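Local coordinates for protein 3-Hydroxyacyl-CoA dehydrogenase (Ralstonia eutropha H16, PDB 4PZC) that catalyses the NAD+-dependent oxidation of (S)-3-hydroxyacyl-CoA substrates such as (S)-3-hydroxybutyryl-CoA, at residues G12-G17 and N143-M148; R4-V9 and I85-A90; V112-N117 and D134-M139; L150-R155 and P185-N190. All blocks are in the same frame, centred on the assembly; numbering follows the deposited sequence.

Contacts 2 and 3 lie in the parallel part of one sheet, centres about 9 Å apart; strands 85-88 and 113-117 are neighbours there, and V86 probably hydrogen-bonds I113 and A115. Contact 4 starts from the same sheet, on strand 150-155 next to strand 136-141 of contact 3, and reaches the start of helix 189-205; the centres of contacts 3 and 4 are about 14 Å apart. Contact 1 sits about 13 Å from contact 2, its helix following strand 5-9 directly. Along the chain, contacts 1 and 2 alternate, contact 3 falls between the segments of contact 1, and contact 4 comes last. Contacts 1 to 3 build the Rossmann-type NAD+ domain; contact 4 alone ties it to the C-terminal helical domain.

Contact 1: G12-G17 and N143-M148; sequences GTMGNG and NPVPVM
M14 and V145 meet in a small apolar packing contact that closes the first turn of helix 13-23, which follows strand 5-9 in the Rossmann-type fold, against the loop joining strands 136-141 and 150-155. No hydrogen bond crosses it. The methionine CG stands beside the backbone N (chi1 -72°), and further bends along the chain bring its sulfur and methyl end over to the loop. There the M14 CE methyl rests 3.5 Å from V145 CG2, with M14 SD at 3.6 Å from the same methyl, and the two side chains cross at about a right angle. M14 CE also comes within 3.4 Å of the N143 backbone O. V145 has its CG1 anti to the backbone N (chi1 -163°), which turns CG2 to the methionine while V145 CG1 faces G17 C, 4.0 Å away. Because G17 carries no side chain, V145 CB can settle 3.7 Å from G17 CA, valine branch on helix backbone; the P146 ring packs more loosely beside it. I18 and Q20, further along the helix, continue the packing on V145 and P146. Behind the contact face, the M148 N to P144 O bond (3.1 Å) closes the loop, and K176 NZ is hydrogen-bonded to both V145 O and M148 O. T13, M14 and N143 all bind NAD+ in a structure of this protein, although this chain holds none. Carbon and sulfur packing, with no directional bond, thus sets cofactor-binding residues side by side and probably helps to hold them there.

Contact 2: R4-V9 and I85-A90; sequences RTVGIV and IVIEAA
V6 touches two isoleucines of the neighbouring strand with its two methyls. V6 CG1 is anti to the backbone N (chi1 167°) and approaches I87 CD1 to 4.0 Å, whereas V6 CG2 lies 4.0 Å from I85 CG2, the V6 and I85 side chains running side by side. I87 reaches its valine partner through an extended outer chain (chi2 165°) that carries CD1 out from the sheet to the level of V6 CG1. I8 shares this side of the sheet, where helix 13-23 packs on I8 and I87 through I18. Strands 5-9 and 85-88 run parallel, their axes 4.3 Å apart and inclined by 25°, and adjoin at the middle of the Rossmann-type sheet, where the chain crosses between its halves. Backbone bonds alternate between them: I87 N to G7 O (3.0 Å), then V9 N to I87 O (2.9 Å) and A89 N to V9 O. G7 offers only backbone to V86 CG1. On that other side V9 spreads both branches, CG2 at 4.2 Å from V86 CG1 and CG1 at 3.9 Å from A90 CB, beneath I100 and I104 of helix 94-107. E88 OE1 forms a salt bridge with K97, a predicted NAD+-binding residue.

Contact 3: V112-N117 and D134-M139; sequences VIIASN and DRFIGM
The F136 ring fills the hollow that I114 and S116 leave on one side of strand 113-117. With CG anti to the backbone N (chi1 -173°), the ring leans forward along the sheet toward S116, past I114: F136 CD1 is 3.8 Å from I114 CG2, and F136 CZ reaches 3.6 Å from S116 CB. I123, L126 and A127 of helix 123-127 pack on the ring, so the crossover helix of this beta-alpha-beta unit covers the joint between its two parallel strands. The reverse side fits small against large: the A115 methyl is the low point, with I137 CG2 at 3.6 Å and M139 SD at 3.7 Å around it. At the strand start, R135 lays the edge of its guanidinium along I113, R135 NH1 being 3.6 Å from I113 CG1. Backbone bonds of the parallel pairing link I114 N to R135 O, I137 N to I114 O, S116 N to I137 O and M139 N to S116 O. S116 OG is instead hydrogen-bonded to E88 on the next strand. A weak bond from N117 ND2 to M139 O (2.9 Å) closes the far end, so polar pairing is chiefly backbone to backbone and the side chains supply apolar fit.

Contact 4: L150-R155 and P185-N190; sequences LVELIR and PGFVVN
I154 lies over one face of the F187 ring, its CG1 4.1 Å from the ring centroid and only 12° off the normal, a CH-pi contact. The two side chains cross at about a right angle; the I154 CG2 branch meets the ring at F187 CE1 (3.9 Å), while CD1, at the end of the CG1 branch, lies above the CD2 and CE2 side. At the edge of the same ring, in its plane, comes E152 OE1, 3.7 Å from F187 CD2, with the carboxylate turned steeply against the ring. E152 is straight beyond CG (chi2 -172°), which carries its acid group from strand 150-155 across to the backbone at the beginning of helix 189-205. There OE2 accepts two N-H groups from opposite faces of its plane. The V189 N to E152 OE2 bond is 2.8 Å and nearly straight (168°), arriving on the syn side; V188 N, at 3.2 Å from OE2, comes in from above the plane. A water takes up the second oxygen: it donates to E152 OE1 at 2.8 Å and to G186 O, and accepts from N190 N, also at 2.8 Å. The contact joins the NAD-binding and C-terminal domains at the dimer interface, where V188 and V189 pack on A209 and G217 of the second subunit. E152 also touches H140, predicted to be important for catalysis, consistent with the histidine–glutamate pair of this family. With OE2 doubly gripped and OE1 held through the water, the acid group is fixed in rotation beside that histidine by backbone of the other domain.

Contact 1: G12-G17 and N143-M148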
loop_
_atom_site.group_PDB
_atom_site.type_symbol
_atom_site.label_atom_id
_atom_site.label_comp_id
_atom_site.label_asym_id
_atom_site.label_seq_id
_atom_site.Cartn_x
_atom_site.Cartn_y
_atom_site.Cartn_z
ATOM N N GLY A 12 19.563 -18.577 12.826
ATOM C CA GLY A 12 18.793 -17.437 13.347
ATOM C C GLY A 12 17.361 -17.439 12.831
ATOM O O GLY A 12 16.839 -18.467 12.410
ATOM N N THR A 13 16.727 -16.281 12.828
ATOM C CA THR A 13 15.292 -16.230 12.644
ATOM C C THR A 13 14.804 -16.797 11.321
ATOM O O THR A 13 13.857 -17.601 11.292
ATOM C CB THR A 13 14.801 -14.794 12.750
ATOM O OG1 THR A 13 15.411 -14.191 13.895
ATOM C CG2 THR A 13 13.280 -14.776 12.875
ATOM N N MET A 14 15.431 -16.346 10.234
ATOM C CA MET A 14 15.132 -16.869 8.912
ATOM C C MET A 14 15.466 -18.352 8.878
ATOM O O MET A 14 14.636 -19.178 8.515
ATOM C CB MET A 14 15.958 -16.155 7.837
ATOM C CG MET A 14 15.560 -14.718 7.539
ATOM S SD MET A 14 13.859 -14.519 6.969
ATOM C CE MET A 14 13.104 -13.797 8.429
ATOM N N GLY A 15 16.698 -18.667 9.265
ATOM C CA GLY A 15 17.217 -20.034 9.269
ATOM C C GLY A 15 16.224 -21.080 9.708
ATOM O O GLY A 15 15.782 -21.874 8.889
ATOM N N ASN A 16 15.874 -21.091 10.994
ATOM C CA ASN A 16 14.845 -22.022 11.449
ATOM C C ASN A 16 13.562 -21.766 10.704
ATOM O O ASN A 16 12.875 -22.725 10.321
ATOM C CB ASN A 16 14.561 -22.014 12.956
ATOM C CG ASN A 16 14.925 -20.733 13.625
ATOM O OD1 ASN A 16 16.072 -20.556 14.022
ATOM N ND2 ASN A 16 13.947 -19.843 13.798
ATOM N N GLY A 17 13.241 -20.486 10.498
ATOM C CA GLY A 17 12.093 -20.117 9.670
ATOM C C GLY A 17 12.000 -21.062 8.479
ATOM O O GLY A 17 11.001 -21.768 8.300
ATOM N N ASN A 143 9.174 -12.083 6.888
ATOM C CA ASN A 143 9.784 -11.979 8.214
ATOM C C ASN A 143 9.370 -12.972 9.292
ATOM O O ASN A 143 10.224 -13.349 10.118
ATOM C CB ASN A 143 9.628 -10.539 8.732
ATOM C CG ASN A 143 10.313 -9.523 7.835
ATOM O OD1 ASN A 143 9.984 -9.388 6.642
ATOM N ND2 ASN A 143 11.271 -8.801 8.406
ATOM N N PRO A 144 8.063 -13.334 9.339
ATOM C CA PRO A 144 7.571 -14.558 10.022
ATOM C C PRO A 144 7.466 -15.745 9.041
ATOM O O PRO A 144 6.415 -15.997 8.453
ATOM C CB PRO A 144 6.197 -14.136 10.574
ATOM C CG PRO A 144 6.037 -12.679 10.248
ATOM C CD PRO A 144 6.967 -12.378 9.111
ATOM N N VAL A 145 8.565 -16.476 8.885
ATOM C CA VAL A 145 8.786 -17.258 7.671
ATOM C C VAL A 145 7.899 -18.472 7.498
ATOM O O VAL A 145 7.763 -18.948 6.384
ATOM C CB VAL A 145 10.238 -17.757 7.547
ATOM C CG1 VAL A 145 10.523 -18.186 6.108
ATOM C CG2 VAL A 145 11.231 -16.697 8.006
ATOM N N PRO A 146 7.348 -19.019 8.597
ATOM C CA PRO A 146 6.411 -20.143 8.416
ATOM C C PRO A 146 5.027 -19.722 7.920
ATOM O O PRO A 146 4.512 -20.311 6.975
ATOM C CB PRO A 146 6.331 -20.771 9.814
ATOM C CG PRO A 146 7.585 -20.344 10.500
ATOM C CD PRO A 146 7.871 -18.968 9.977
ATOM N N VAL A 147 4.428 -18.714 8.532
ATOM C CA VAL A 147 3.047 -18.368 8.187
ATOM C C VAL A 147 2.967 -17.575 6.882
ATOM O O VAL A 147 2.052 -17.783 6.093
ATOM C CB VAL A 147 2.308 -17.619 9.331
ATOM C CG1 VAL A 147 2.399 -18.407 10.630
ATOM C CG2 VAL A 147 2.842 -16.208 9.528
ATOM N N MET A 148 3.924 -16.681 6.656
ATOM C CA MET A 148 3.991 -15.905 5.408
ATOM C C MET A 148 4.097 -16.825 4.200
ATOM O O MET A 148 5.048 -17.585 4.073
ATOM C CB MET A 148 5.201 -14.961 5.406
ATOM C CG MET A 148 5.171 -13.929 6.511
ATOM S SD MET A 148 3.671 -12.933 6.475
ATOM C CE MET A 148 4.221 -11.575 5.435
#

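Contact 2: R4-V9 and I85-A90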
loop_
_atom_site.group_PDB
_atom_site.type_symbol
_atom_site.label_atom_id
_atom_site.label_comp_id
_atom_site.label_asym_id
_atom_site.label_seq_id
_atom_site.Cartn_x
_atom_site.Cartn_y
_atom_site.Cartn_z
ATOM N N ARG A 4 14.927 -33.846 -1.744
ATOM C CA ARG A 4 14.326 -34.218 -0.453
ATOM C C ARG A 4 15.162 -33.767 0.770
ATOM O O ARG A 4 14.696 -33.857 1.917
ATOM C CB ARG A 4 14.019 -35.731 -0.419
ATOM C CG ARG A 4 12.599 -36.091 -0.889
ATOM C CD ARG A 4 12.307 -37.598 -0.984
ATOM N NE ARG A 4 13.197 -38.452 -0.181
ATOM C CZ ARG A 4 13.069 -38.716 1.123
ATOM N NH1 ARG A 4 12.078 -38.201 1.843
ATOM N NH2 ARG A 4 13.953 -39.505 1.719
ATOM N N THR A 5 16.363 -33.241 0.521
ATOM C CA THR A 5 17.245 -32.772 1.582
ATOM C C THR A 5 17.810 -31.375 1.312
ATOM O O THR A 5 18.597 -31.196 0.382
ATOM C CB THR A 5 18.426 -33.723 1.771
ATOM O OG1 THR A 5 17.928 -35.047 1.947
ATOM C CG2 THR A 5 19.247 -33.323 3.008
ATOM N N VAL A 6 17.437 -30.421 2.174
ATOM C CA VAL A 6 17.777 -28.995 2.036
ATOM C C VAL A 6 18.796 -28.499 3.064
ATOM O O VAL A 6 18.515 -28.449 4.276
ATOM C CB VAL A 6 16.519 -28.117 2.197
ATOM C CG1 VAL A 6 16.874 -26.643 2.381
ATOM C CG2 VAL A 6 15.598 -28.307 1.005
ATOM N N GLY A 7 19.962 -28.096 2.562
ATOM C CA GLY A 7 20.939 -27.369 3.365
ATOM C C GLY A 7 20.421 -26.000 3.802
ATOM O O GLY A 7 19.710 -25.324 3.051
ATOM N N ILE A 8 20.754 -25.614 5.034
ATOM C CA ILE A 8 20.534 -24.254 5.523
ATOM C C ILE A 8 21.768 -23.780 6.268
ATOM O O ILE A 8 22.184 -24.429 7.225
ATOM C CB ILE A 8 19.351 -24.183 6.494
ATOM C CG1 ILE A 8 18.073 -24.575 5.762
ATOM C CG2 ILE A 8 19.226 -22.777 7.083
ATOM C CD1 ILE A 8 16.815 -24.455 6.592
ATOM N N VAL A 9 22.349 -22.664 5.839
ATOM C CA VAL A 9 23.377 -22.020 6.648
ATOM C C VAL A 9 22.730 -20.880 7.396
ATOM O O VAL A 9 22.130 -19.999 6.788
ATOM C CB VAL A 9 24.574 -21.499 5.822
ATOM C CG1 VAL A 9 25.509 -20.666 6.692
ATOM C CG2 VAL A 9 25.350 -22.655 5.208
ATOM N N ILE A 85 20.378 -29.073 -2.017
ATOM C CA ILE A 85 20.473 -27.628 -2.234
ATOM C C ILE A 85 20.737 -26.910 -0.899
ATOM O O ILE A 85 20.290 -27.372 0.166
ATOM C CB ILE A 85 19.164 -27.089 -2.846
ATOM C CG1 ILE A 85 19.080 -25.564 -2.727
ATOM C CG2 ILE A 85 17.958 -27.693 -2.136
ATOM C CD1 ILE A 85 17.973 -24.939 -3.546
ATOM N N VAL A 86 21.438 -25.776 -0.962
ATOM C CA VAL A 86 21.812 -25.023 0.232
ATOM C C VAL A 86 21.344 -23.557 0.201
ATOM O O VAL A 86 21.595 -22.822 -0.762
ATOM C CB VAL A 86 23.337 -25.058 0.431
ATOM C CG1 VAL A 86 23.697 -24.701 1.871
ATOM C CG2 VAL A 86 23.885 -26.436 0.072
ATOM N N ILE A 87 20.688 -23.142 1.284
ATOM C CA ILE A 87 20.139 -21.808 1.418
ATOM C C ILE A 87 20.953 -21.097 2.465
ATOM O O ILE A 87 20.830 -21.400 3.661
ATOM C CB ILE A 87 18.678 -21.830 1.917
ATOM C CG1 ILE A 87 17.747 -22.468 0.880
ATOM C CG2 ILE A 87 18.202 -20.416 2.249
ATOM C CD1 ILE A 87 16.388 -22.833 1.440
ATOM N N GLU A 88 21.788 -20.160 2.025
ATOM C CA GLU A 88 22.500 -19.326 2.965
ATOM C C GLU A 88 21.489 -18.326 3.457
ATOM O O GLU A 88 20.795 -17.688 2.669
ATOM C CB GLU A 88 23.719 -18.639 2.350
ATOM C CG GLU A 88 24.426 -17.699 3.333
ATOM C CD GLU A 88 23.721 -16.375 3.458
ATOM O OE1 GLU A 88 23.720 -15.659 2.444
ATOM O OE2 GLU A 88 23.138 -16.070 4.531
ATOM N N ALA A 89 21.422 -18.212 4.778
ATOM C CA ALA A 89 20.390 -17.449 5.446
ATOM C C ALA A 89 20.979 -16.897 6.740
ATOM O O ALA A 89 20.316 -16.814 7.772
ATOM C CB ALA A 89 19.195 -18.351 5.724
ATOM N N ALA A 90 22.238 -16.503 6.676
ATOM C CA ALA A 90 22.996 -16.292 7.889
ATOM C C ALA A 90 23.458 -14.886 8.044
ATOM O O ALA A 90 23.578 -14.441 9.180
ATOM C CB ALA A 90 24.181 -17.220 7.929
#

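Contact 3: V112-N117 and D134-M139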
loop_
_atom_site.group_PDB
_atom_site.type_symbol
_atom_site.label_atom_id
_atom_site.label_comp_id
_atom_site.label_asym_id
_atom_site.label_seq_id
_atom_site.Cartn_x
_atom_site.Cartn_y
_atom_site.Cartn_z
ATOM N N VAL A 112 24.629 -29.400 -7.336
ATOM C CA VAL A 112 23.865 -28.973 -6.163
ATOM C C VAL A 112 23.694 -27.435 -6.206
ATOM O O VAL A 112 24.647 -26.692 -6.427
ATOM C CB VAL A 112 24.527 -29.479 -4.842
ATOM C CG1 VAL A 112 24.094 -28.655 -3.630
ATOM C CG2 VAL A 112 24.219 -30.967 -4.625
ATOM N N ILE A 113 22.457 -26.983 -5.994
ATOM C CA ILE A 113 22.076 -25.570 -6.091
ATOM C C ILE A 113 22.368 -24.817 -4.811
ATOM O O ILE A 113 22.040 -25.280 -3.736
ATOM C CB ILE A 113 20.561 -25.426 -6.349
ATOM C CG1 ILE A 113 20.201 -26.001 -7.726
ATOM C CG2 ILE A 113 20.100 -23.967 -6.205
ATOM C CD1 ILE A 113 18.720 -26.266 -7.911
ATOM N N ILE A 114 22.959 -23.643 -4.953
ATOM C CA ILE A 114 23.192 -22.730 -3.852
ATOM C C ILE A 114 22.277 -21.518 -4.026
ATOM O O ILE A 114 22.377 -20.778 -5.011
ATOM C CB ILE A 114 24.658 -22.251 -3.833
ATOM C CG1 ILE A 114 25.623 -23.454 -3.722
ATOM C CG2 ILE A 114 24.870 -21.248 -2.703
ATOM C CD1 ILE A 114 27.084 -23.154 -4.056
ATOM N N ALA A 115 21.376 -21.326 -3.072
ATOM C CA ALA A 115 20.508 -20.160 -3.038
ATOM C C ALA A 115 20.948 -19.291 -1.884
ATOM O O ALA A 115 21.463 -19.806 -0.901
ATOM C CB ALA A 115 19.066 -20.581 -2.848
ATOM N N SER A 116 20.760 -17.979 -2.007
ATOM C CA SER A 116 20.994 -17.049 -0.888
ATOM C C SER A 116 19.791 -16.165 -0.607
ATOM O O SER A 116 19.284 -15.505 -1.502
ATOM C CB SER A 116 22.192 -16.155 -1.153
ATOM O OG SER A 116 22.489 -15.415 0.015
ATOM N N ASN A 117 19.334 -16.164 0.636
ATOM C CA ASN A 117 18.246 -15.302 1.058
ATOM C C ASN A 117 18.783 -13.887 1.359
ATOM O O ASN A 117 19.813 -13.741 2.017
ATOM C CB ASN A 117 17.586 -15.900 2.290
ATOM C CG ASN A 117 16.490 -15.032 2.836
ATOM O OD1 ASN A 117 16.578 -14.511 3.940
ATOM N ND2 ASN A 117 15.466 -14.846 2.057
ATOM N N ASP A 134 25.117 -20.681 -12.739
ATOM C CA ASP A 134 23.815 -21.148 -13.215
ATOM C C ASP A 134 23.057 -21.971 -12.178
ATOM O O ASP A 134 21.828 -22.117 -12.241
ATOM C CB ASP A 134 23.954 -21.948 -14.508
ATOM C CG ASP A 134 24.389 -23.387 -14.268
ATOM O OD1 ASP A 134 25.597 -23.565 -13.992
ATOM O OD2 ASP A 134 23.532 -24.320 -14.375
ATOM N N ARG A 135 23.794 -22.511 -11.223
ATOM C CA ARG A 135 23.189 -23.227 -10.105
ATOM C C ARG A 135 22.949 -22.300 -8.901
ATOM O O ARG A 135 22.598 -22.769 -7.829
ATOM C CB ARG A 135 24.072 -24.421 -9.714
ATOM C CG ARG A 135 24.145 -25.507 -10.773
ATOM C CD ARG A 135 22.948 -26.434 -10.645
ATOM N NE ARG A 135 22.298 -26.678 -11.931
ATOM C CZ ARG A 135 21.049 -27.115 -12.081
ATOM N NH1 ARG A 135 20.281 -27.385 -11.023
ATOM N NH2 ARG A 135 20.565 -27.283 -13.305
ATOM N N PHE A 136 23.119 -20.991 -9.082
ATOM C CA PHE A 136 22.898 -20.044 -8.001
ATOM C C PHE A 136 21.635 -19.244 -8.240
ATOM O O PHE A 136 21.418 -18.746 -9.343
ATOM C CB PHE A 136 24.072 -19.081 -7.854
ATOM C CG PHE A 136 23.952 -18.195 -6.655
ATOM C CD1 PHE A 136 24.399 -18.616 -5.429
ATOM C CD2 PHE A 136 23.346 -16.960 -6.744
ATOM C CE1 PHE A 136 24.264 -17.809 -4.319
ATOM C CE2 PHE A 136 23.205 -16.148 -5.638
ATOM C CZ PHE A 136 23.663 -16.574 -4.423
ATOM N N ILE A 137 20.828 -19.094 -7.197
ATOM C CA ILE A 137 19.577 -18.360 -7.299
ATOM C C ILE A 137 19.363 -17.578 -6.003
ATOM O O ILE A 137 19.990 -17.885 -5.002
ATOM C CB ILE A 137 18.411 -19.327 -7.531
ATOM C CG1 ILE A 137 17.228 -18.598 -8.164
ATOM C CG2 ILE A 137 17.990 -19.981 -6.220
ATOM C CD1 ILE A 137 16.021 -19.475 -8.418
ATOM N N GLY A 138 18.520 -16.547 -6.032
ATOM C CA GLY A 138 18.215 -15.736 -4.845
ATOM C C GLY A 138 16.825 -16.028 -4.328
ATOM O O GLY A 138 15.923 -16.326 -5.104
ATOM N N MET A 139 16.651 -15.967 -3.015
ATOM C CA MET A 139 15.323 -16.034 -2.415
ATOM C C MET A 139 15.152 -14.935 -1.377
ATOM O O MET A 139 16.111 -14.483 -0.762
ATOM C CB MET A 139 15.097 -17.388 -1.782
ATOM C CG MET A 139 15.470 -18.520 -2.721
ATOM S SD MET A 139 15.559 -20.122 -1.907
ATOM C CE MET A 139 13.818 -20.472 -1.602
#

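Contact 4: L150-R155 and P185-N190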
loop_
_atom_site.group_PDB
_atom_site.type_symbol
_atom_site.label_atom_id
_atom_site.label_comp_id
_atom_site.label_asym_id
_atom_site.label_seq_id
_atom_site.Cartn_x
_atom_site.Cartn_y
_atom_site.Cartn_z
ATOM N N LEU A 150 4.801 -16.567 0.973
ATOM C CA LEU A 150 5.482 -16.198 -0.274
ATOM C C LEU A 150 6.979 -15.948 -0.195
ATOM O O LEU A 150 7.556 -15.657 0.871
ATOM C CB LEU A 150 4.824 -14.980 -0.912
ATOM C CG LEU A 150 5.112 -13.573 -0.354
ATOM C CD1 LEU A 150 5.451 -13.558 1.146
ATOM C CD2 LEU A 150 6.168 -12.869 -1.210
ATOM N N VAL A 151 7.590 -16.065 -1.364
ATOM C CA VAL A 151 9.008 -15.851 -1.533
ATOM C C VAL A 151 9.253 -15.164 -2.866
ATOM O O VAL A 151 8.570 -15.462 -3.881
ATOM C CB VAL A 151 9.765 -17.176 -1.596
ATOM C CG1 VAL A 151 11.249 -16.942 -1.353
ATOM C CG2 VAL A 151 9.198 -18.146 -0.586
ATOM N N GLU A 152 10.231 -14.265 -2.867
ATOM C CA GLU A 152 10.672 -13.705 -4.102
ATOM C C GLU A 152 11.775 -14.617 -4.568
ATOM O O GLU A 152 12.684 -14.925 -3.811
ATOM C CB GLU A 152 11.156 -12.266 -3.936
ATOM C CG GLU A 152 10.110 -11.343 -3.328
ATOM C CD GLU A 152 10.517 -9.876 -3.332
ATOM O OE1 GLU A 152 11.465 -9.467 -2.613
ATOM O OE2 GLU A 152 9.848 -9.112 -4.051
ATOM N N LEU A 153 11.664 -15.076 -5.812
ATOM C CA LEU A 153 12.664 -15.920 -6.435
ATOM C C LEU A 153 13.379 -15.007 -7.358
ATOM O O LEU A 153 12.773 -14.448 -8.254
ATOM C CB LEU A 153 12.012 -17.036 -7.234
ATOM C CG LEU A 153 11.117 -17.994 -6.443
ATOM C CD1 LEU A 153 10.511 -19.037 -7.386
ATOM C CD2 LEU A 153 11.896 -18.655 -5.303
ATOM N N ILE A 154 14.662 -14.814 -7.123
ATOM C CA ILE A 154 15.365 -13.776 -7.818
ATOM C C ILE A 154 16.485 -14.362 -8.657
ATOM O O ILE A 154 17.441 -14.966 -8.151
ATOM C CB ILE A 154 15.920 -12.734 -6.876
ATOM C CG1 ILE A 154 14.840 -12.284 -5.891
ATOM C CG2 ILE A 154 16.445 -11.570 -7.698
ATOM C CD1 ILE A 154 15.075 -12.681 -4.440
ATOM N N ARG A 155 16.347 -14.190 -9.958
ATOM C CA ARG A 155 17.278 -14.781 -10.858
ATOM C C ARG A 155 18.383 -13.810 -11.002
ATOM O O ARG A 155 18.167 -12.647 -11.341
ATOM C CB ARG A 155 16.623 -15.055 -12.197
ATOM C CG ARG A 155 15.699 -16.237 -12.107
ATOM C CD ARG A 155 15.043 -16.606 -13.425
ATOM N NE ARG A 155 15.980 -17.137 -14.420
ATOM C CZ ARG A 155 15.646 -18.019 -15.360
ATOM N NH1 ARG A 155 14.406 -18.516 -15.418
ATOM N NH2 ARG A 155 16.558 -18.433 -16.233
ATOM N N PRO A 185 17.495 -3.734 -7.900
ATOM C CA PRO A 185 17.404 -3.203 -6.576
ATOM C C PRO A 185 15.969 -3.311 -5.990
ATOM O O PRO A 185 15.000 -2.975 -6.676
ATOM C CB PRO A 185 17.839 -1.765 -6.796
ATOM C CG PRO A 185 18.826 -1.869 -7.903
ATOM C CD PRO A 185 18.114 -2.769 -8.822
ATOM N N GLY A 186 15.850 -3.823 -4.751
ATOM C CA GLY A 186 14.556 -4.040 -4.109
ATOM C C GLY A 186 13.627 -5.058 -4.775
ATOM O O GLY A 186 12.490 -5.264 -4.357
ATOM N N PHE A 187 14.086 -5.712 -5.816
ATOM C CA PHE A 187 13.274 -6.755 -6.407
ATOM C C PHE A 187 11.873 -6.208 -6.641
ATOM O O PHE A 187 11.731 -5.168 -7.266
ATOM C CB PHE A 187 13.323 -8.004 -5.524
ATOM C CG PHE A 187 14.719 -8.335 -5.061
ATOM C CD1 PHE A 187 15.805 -8.164 -5.922
ATOM C CD2 PHE A 187 14.958 -8.775 -3.759
ATOM C CE1 PHE A 187 17.091 -8.426 -5.496
ATOM C CE2 PHE A 187 16.249 -9.037 -3.326
ATOM C CZ PHE A 187 17.313 -8.862 -4.191
ATOM N N VAL A 188 10.845 -6.877 -6.158
ATOM C CA VAL A 188 9.509 -6.424 -6.424
ATOM C C VAL A 188 8.922 -5.796 -5.176
ATOM O O VAL A 188 8.521 -4.626 -5.206
ATOM C CB VAL A 188 8.629 -7.578 -6.971
ATOM C CG1 VAL A 188 7.156 -7.369 -6.669
ATOM C CG2 VAL A 188 8.812 -7.716 -8.481
ATOM N N VAL A 189 8.863 -6.543 -4.074
ATOM C CA VAL A 189 8.097 -6.060 -2.931
ATOM C C VAL A 189 8.622 -4.772 -2.384
ATOM O O VAL A 189 7.889 -3.788 -2.342
ATOM C CB VAL A 189 7.928 -7.090 -1.823
ATOM C CG1 VAL A 189 7.690 -6.414 -0.481
ATOM C CG2 VAL A 189 6.737 -7.969 -2.166
ATOM N N ASN A 190 9.873 -4.759 -1.960
ATOM C CA ASN A 190 10.427 -3.545 -1.334
ATOM C C ASN A 190 10.505 -2.425 -2.337
ATOM O O ASN A 190 10.212 -1.276 -2.002
ATOM C CB ASN A 190 11.789 -3.814 -0.658
ATOM C CG ASN A 190 11.657 -4.654 0.621
ATOM O OD1 ASN A 190 12.555 -5.409 0.972
ATOM N ND2 ASN A 190 10.523 -4.535 1.307
HETATM O O HOH W 1 11.872 -6.697 -2.331
#